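Local coordinates for Sec-alkylsulfatase (Pseudomonas sp., PDB 4AXH), which hydrolyses secondary alkyl sulfates enantioselectively with strict inversion of configuration, using a pair of zinc ions to release sulfate and homochiral (S)-alcohols, at residues G190-A195 against T260-N265. Residues are numbered along the deposited sequence; the frame is centred on the assembly and turned at random.
Sequences GIIDEA and TLVAPN
In the metallo-beta-lactamase fold, the carboxylate of Glu194, in the first turn of helix 194-199, meets the backbone of Val262 and Ala263 in the loop leading into strand 266-268. Glu194 is modelled in two conformers, so its contacts, described for one of them, are tentative. In this one Ala263 N donates a hydrogen bond to Glu194 OE1 at 2.9 Å. The bond is bent, 134° at the hydrogen, and reaches the oxygen on its syn side, 26° out of the carboxylate plane. Glu194 CG lies anti to the backbone N (chi1 -176°) and the chain then bends at chi2, which carries the carboxylate across to the loop. Beside this polar link, the end of a buried isoleucine meets a buried valine: Ile192 CD1 approaches Val262 CG2 to 3.4 Å, the two side chains crossing at a slant. Val197 of the same helix touches both and extends the apolar patch. The loop has further ties: Val262 O is hydrogen-bonded to Tyr177 OH, and Thr260 OG1 to Gly186 O and Arg189 N. Leu261 leaves the backbone facing away from 190-195, and its side chain packs on Met211 and Val215 of helix 210-219. In this conformer, a carboxylate accepting a loop N-H thus joins helix 194-199, which follows the zinc ligands His179, His181 and His184, to the approach to strand 266-268, outermost in this chain's mixed sheet of the metallo-beta-lactamase fold.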
loop_
_atom_site.group_PDB
_atom_site.type_symbol
_atom_site.label_atom_id
_atom_site.label_comp_id
_atom_site.label_asym_id
_atom_site.label_seq_id
_atom_site.Cartn_x
_atom_site.Cartn_y
_atom_site.Cartn_z
ATOM N N GLY A 190 -2.445 -5.493 -34.245
ATOM C CA GLY A 190 -3.333 -6.331 -35.048
ATOM C C GLY A 190 -4.122 -5.512 -36.039
ATOM O O GLY A 190 -4.632 -6.051 -37.032
ATOM N N ILE A 191 -4.207 -4.199 -35.801
ATOM C CA ILE A 191 -4.957 -3.287 -36.683
ATOM C C ILE A 191 -4.135 -2.092 -37.239
ATOM O O ILE A 191 -4.519 -1.516 -38.266
ATOM C CB ILE A 191 -6.316 -2.864 -36.066
ATOM C CG1 ILE A 191 -6.097 -2.199 -34.670
ATOM C CG2 ILE A 191 -7.255 -4.089 -36.005
ATOM C CD1 ILE A 191 -7.221 -1.567 -34.059
ATOM N N ILE A 192 -3.029 -1.721 -36.566
ATOM C CA ILE A 192 -2.143 -0.638 -37.035
ATOM C C ILE A 192 -0.655 -1.066 -37.098
ATOM O O ILE A 192 -0.258 -2.046 -36.463
ATOM C CB ILE A 192 -2.330 0.752 -36.300
ATOM C CG1 ILE A 192 -1.927 0.664 -34.828
ATOM C CG2 ILE A 192 -3.736 1.313 -36.455
ATOM C CD1 ILE A 192 -0.777 1.315 -34.507
ATOM N N ASP A 193 0.165 -0.286 -37.838
ATOM C CA ASP A 193 1.597 -0.559 -37.963
ATOM C C ASP A 193 2.464 0.499 -37.286
ATOM O O ASP A 193 2.213 1.668 -37.529
ATOM C CB ASP A 193 1.963 -0.721 -39.437
ATOM C CG ASP A 193 1.171 -1.811 -40.125
ATOM O OD1 ASP A 193 1.143 -2.965 -39.588
ATOM O OD2 ASP A 193 0.580 -1.524 -41.196
ATOM N N GLU A 194 3.479 0.104 -36.446
ATOM C CA GLU A 194 4.325 1.096 -35.772
ATOM C C GLU A 194 5.034 1.982 -36.776
ATOM O O GLU A 194 5.218 3.174 -36.487
ATOM C CB GLU A 194 5.251 0.537 -34.658
ATOM C CG GLU A 194 6.057 1.590 -33.887
ATOM C CD GLU A 194 5.658 1.998 -32.472
ATOM O OE1 GLU A 194 5.811 1.146 -31.564
ATOM O OE2 GLU A 194 5.322 3.191 -32.248
ATOM N N ALA A 195 5.349 1.465 -37.979
ATOM C CA ALA A 195 5.951 2.271 -39.043
ATOM C C ALA A 195 5.097 3.524 -39.321
ATOM O O ALA A 195 5.660 4.607 -39.411
ATOM C CB ALA A 195 6.090 1.443 -40.318
ATOM N N THR A 260 0.133 -7.019 -27.779
ATOM C CA THR A 260 1.023 -6.096 -28.474
ATOM C C THR A 260 1.191 -4.784 -27.732
ATOM O O THR A 260 0.390 -4.446 -26.861
ATOM C CB THR A 260 0.535 -5.857 -29.939
ATOM O OG1 THR A 260 -0.538 -4.915 -29.946
ATOM C CG2 THR A 260 0.161 -7.147 -30.682
ATOM N N LEU A 261 2.237 -4.037 -28.100
ATOM C CA LEU A 261 2.533 -2.734 -27.534
ATOM C C LEU A 261 3.060 -1.835 -28.629
ATOM O O LEU A 261 4.193 -2.008 -29.049
ATOM C CB LEU A 261 3.567 -2.859 -26.415
ATOM C CG LEU A 261 3.398 -1.933 -25.234
ATOM C CD1 LEU A 261 4.112 -2.497 -23.999
ATOM C CD2 LEU A 261 3.870 -0.551 -25.550
ATOM N N VAL A 262 2.242 -0.918 -29.140
ATOM C CA VAL A 262 2.737 0.044 -30.111
ATOM C C VAL A 262 2.872 1.417 -29.461
ATOM O O VAL A 262 1.887 1.994 -28.998
ATOM C CB VAL A 262 2.252 0.003 -31.594
ATOM C CG1 VAL A 262 1.483 -1.268 -31.942
ATOM C CG2 VAL A 262 1.533 1.272 -32.024
ATOM N N ALA A 263 4.120 1.882 -29.328
ATOM C CA ALA A 263 4.463 3.150 -28.700
ATOM C C ALA A 263 3.610 4.325 -29.168
ATOM O O ALA A 263 3.375 4.468 -30.372
ATOM C CB ALA A 263 5.925 3.452 -28.918
ATOM N N PRO A 264 3.114 5.167 -28.230
ATOM C CA PRO A 264 2.335 6.347 -28.635
ATOM C C PRO A 264 3.162 7.430 -29.349
ATOM O O PRO A 264 4.385 7.500 -29.244
ATOM C CB PRO A 264 1.771 6.871 -27.315
ATOM C CG PRO A 264 2.063 5.805 -26.303
ATOM C CD PRO A 264 3.275 5.125 -26.764
ATOM N N ASN A 265 2.450 8.261 -30.092
ATOM C CA ASN A 265 2.912 9.371 -30.908
ATOM C C ASN A 265 2.902 10.628 -30.024
ATOM O O ASN A 265 3.948 11.213 -29.766
ATOM C CB ASN A 265 1.871 9.555 -32.008
ATOM C CG ASN A 265 2.392 9.864 -33.349
ATOM O OD1 ASN A 265 2.427 8.994 -34.209
ATOM N ND2 ASN A 265 2.687 11.137 -33.596
#